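Local structure of phosphoenolpyruvate-protein phosphotransferase (Acinetobacter sp., 3CI6) at residues 13-16 and 17-21. The protein probably transfers the phosphoryl group of phosphoenolpyruvate to a histidine of a partner protein, as a magnesium-dependent enzyme of which this chain is the GAF domain. Numbering follows the deposited sequence. Where two conformers were deposited one is given.
Sequences RRIV and QEINS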
loop_
_atom_site.group_PDB
_atom_site.type_symbol
_atom_site.label_atom_id
_atom_site.label_comp_id
_atom_site.label_asym_id
_atom_site.label_seq_id
_atom_site.Cartn_x
_atom_site.Cartn_y
_atom_site.Cartn_z
ATOM N N ARG B 13 6.711 -0.779 7.994
ATOM C CA ARG B 13 5.588 -1.457 8.628
ATOM C C ARG B 13 4.927 -0.578 9.687
ATOM O O ARG B 13 3.708 -0.521 9.748
ATOM C CB ARG B 13 6.081 -2.741 9.278
ATOM C CG ARG B 13 4.963 -3.489 9.965
ATOM C CD ARG B 13 5.432 -4.683 10.679
ATOM N NE ARG B 13 4.351 -5.278 11.481
ATOM C CZ ARG B 13 4.410 -6.510 11.984
ATOM N NH1 ARG B 13 5.461 -7.273 11.738
ATOM N NH2 ARG B 13 3.407 -6.977 12.725
ATOM N N ARG B 14 5.723 0.099 10.490
ATOM C CA ARG B 14 5.180 0.966 11.531
ATOM C C ARG B 14 4.306 2.061 10.930
ATOM O O ARG B 14 3.208 2.341 11.434
ATOM C CB ARG B 14 6.316 1.590 12.327
ATOM C CG ARG B 14 5.854 2.438 13.428
ATOM C CD ARG B 14 6.915 2.632 14.502
ATOM N NE ARG B 14 8.233 2.988 13.996
ATOM C CZ ARG B 14 8.542 4.141 13.404
ATOM N NH1 ARG B 14 9.799 4.333 12.997
ATOM N NH2 ARG B 14 7.629 5.099 13.186
ATOM N N ILE B 15 4.792 2.685 9.865
ATOM C CA ILE B 15 4.041 3.754 9.214
ATOM C C ILE B 15 2.803 3.194 8.539
ATOM O O ILE B 15 1.706 3.747 8.666
ATOM C CB ILE B 15 4.915 4.501 8.190
ATOM C CG1 ILE B 15 6.130 5.101 8.865
ATOM C CG2 ILE B 15 4.096 5.594 7.519
ATOM C CD1 ILE B 15 7.264 5.575 7.946
ATOM N N VAL B 16 2.961 2.057 7.855
ATOM C CA VAL B 16 1.818 1.441 7.186
ATOM C C VAL B 16 0.681 1.125 8.188
ATOM O O VAL B 16 -0.507 1.359 7.933
ATOM C CB VAL B 16 2.262 0.196 6.405
ATOM C CG1 VAL B 16 1.083 -0.677 6.072
ATOM C CG2 VAL B 16 3.035 0.588 5.179
ATOM N N GLN B 17 1.052 0.651 9.371
ATOM C CA GLN B 17 0.062 0.305 10.393
ATOM C C GLN B 17 -0.615 1.543 10.939
ATOM O O GLN B 17 -1.824 1.541 11.109
ATOM C CB GLN B 17 0.675 -0.597 11.467
ATOM C CG GLN B 17 1.004 -1.958 10.833
ATOM C CD GLN B 17 1.058 -3.115 11.762
ATOM O OE1 GLN B 17 2.117 -3.408 12.344
ATOM N NE2 GLN B 17 -0.073 -3.843 11.868
ATOM N N GLU B 18 0.137 2.614 11.133
ATOM C CA GLU B 18 -0.470 3.850 11.608
ATOM C C GLU B 18 -1.408 4.418 10.552
ATOM O O GLU B 18 -2.521 4.868 10.891
ATOM C CB GLU B 18 0.605 4.856 12.009
ATOM C CG GLU B 18 0.061 6.014 12.832
ATOM C CD GLU B 18 1.098 7.080 13.170
ATOM O OE1 GLU B 18 2.288 6.962 12.812
ATOM O OE2 GLU B 18 0.674 8.070 13.808
ATOM N N ILE B 19 -1.021 4.394 9.283
ATOM C CA ILE B 19 -1.940 4.852 8.217
ATOM C C ILE B 19 -3.182 3.948 8.148
ATOM O O ILE B 19 -4.328 4.405 7.990
ATOM C CB ILE B 19 -1.238 4.909 6.859
ATOM C CG1 ILE B 19 -0.154 5.979 6.843
ATOM C CG2 ILE B 19 -2.242 5.183 5.735
ATOM C CD1 ILE B 19 0.792 5.894 5.651
ATOM N N ASN B 20 -2.960 2.640 8.253
ATOM C CA ASN B 20 -4.015 1.669 8.063
ATOM C C ASN B 20 -5.113 1.821 9.096
ATOM O O ASN B 20 -6.299 1.699 8.733
ATOM C CB ASN B 20 -3.401 0.277 8.006
ATOM C CG ASN B 20 -4.412 -0.787 7.760
ATOM O OD1 ASN B 20 -4.690 -1.586 8.659
ATOM N ND2 ASN B 20 -5.004 -0.811 6.562
ATOM N N SER B 21 -4.737 2.180 10.331
ATOM C CA SER B 21 -5.659 2.319 11.470
ATOM C C SER B 21 -6.125 3.749 11.692
ATOM O O SER B 21 -6.716 4.063 12.734
ATOM C CB SER B 21 -4.977 1.872 12.751
ATOM O OG SER B 21 -4.666 0.501 12.699
HETATM O O HOH W 1 0.566 -7.056 13.026
#
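Arg13 runs alongside Gln17, one turn further on in the final turns of helix 7-20, the first helix of this GAF-domain chain. This i to i+4 pair is joined twice. Gln17 N donates to Arg13 O at 2.9 Å, and the side chains close a second link in which Arg13 NE reaches Gln17 OE1 at 3.0 Å. The latter bond is nearly straight at the hydrogen (167°), and OE1 sits at the edge of the guanidinium, close to its plane. The guanidinium and amide planes are 45° apart, and NE lies above the amide carbonyl plane, not on a lone pair of OE1. The arginine is extended from CG to NE, with CG anti to the backbone N (chi1 180°), which carries NE level with the end of the glutamine. A water bridges the outer ends weakly, accepting from Arg13 NH2 and Gln17 NE2. Arg13 NH1 turns to another partner, Ser148 OG of the second subunit, which ties this pair to the dimer interface.

Ile15 and Ile19 lie on the buried face turned to helices 25-40 and 144-167. Their side chains run alongside each other in the same direction and meet where Ile15 CG2 touches Ile19 CD1 at 3.8 Å. Both residues pack on these two helices, which joins this helix to the helical layer of the domain. Their backbones are joined too, Ile19 N donating to Ile15 O at 2.9 Å.

Towards the helix end, Val16 O accepts from Asn20 N at 2.8 Å and also from Gln156 NE2, so two donors grip one carbonyl oxygen. Asn20 ND2 in turn bonds Met123 O of the second subunit. The helix ends at Asn20, yet Ser21 N still donates to Gln17 O at 3.1 Å.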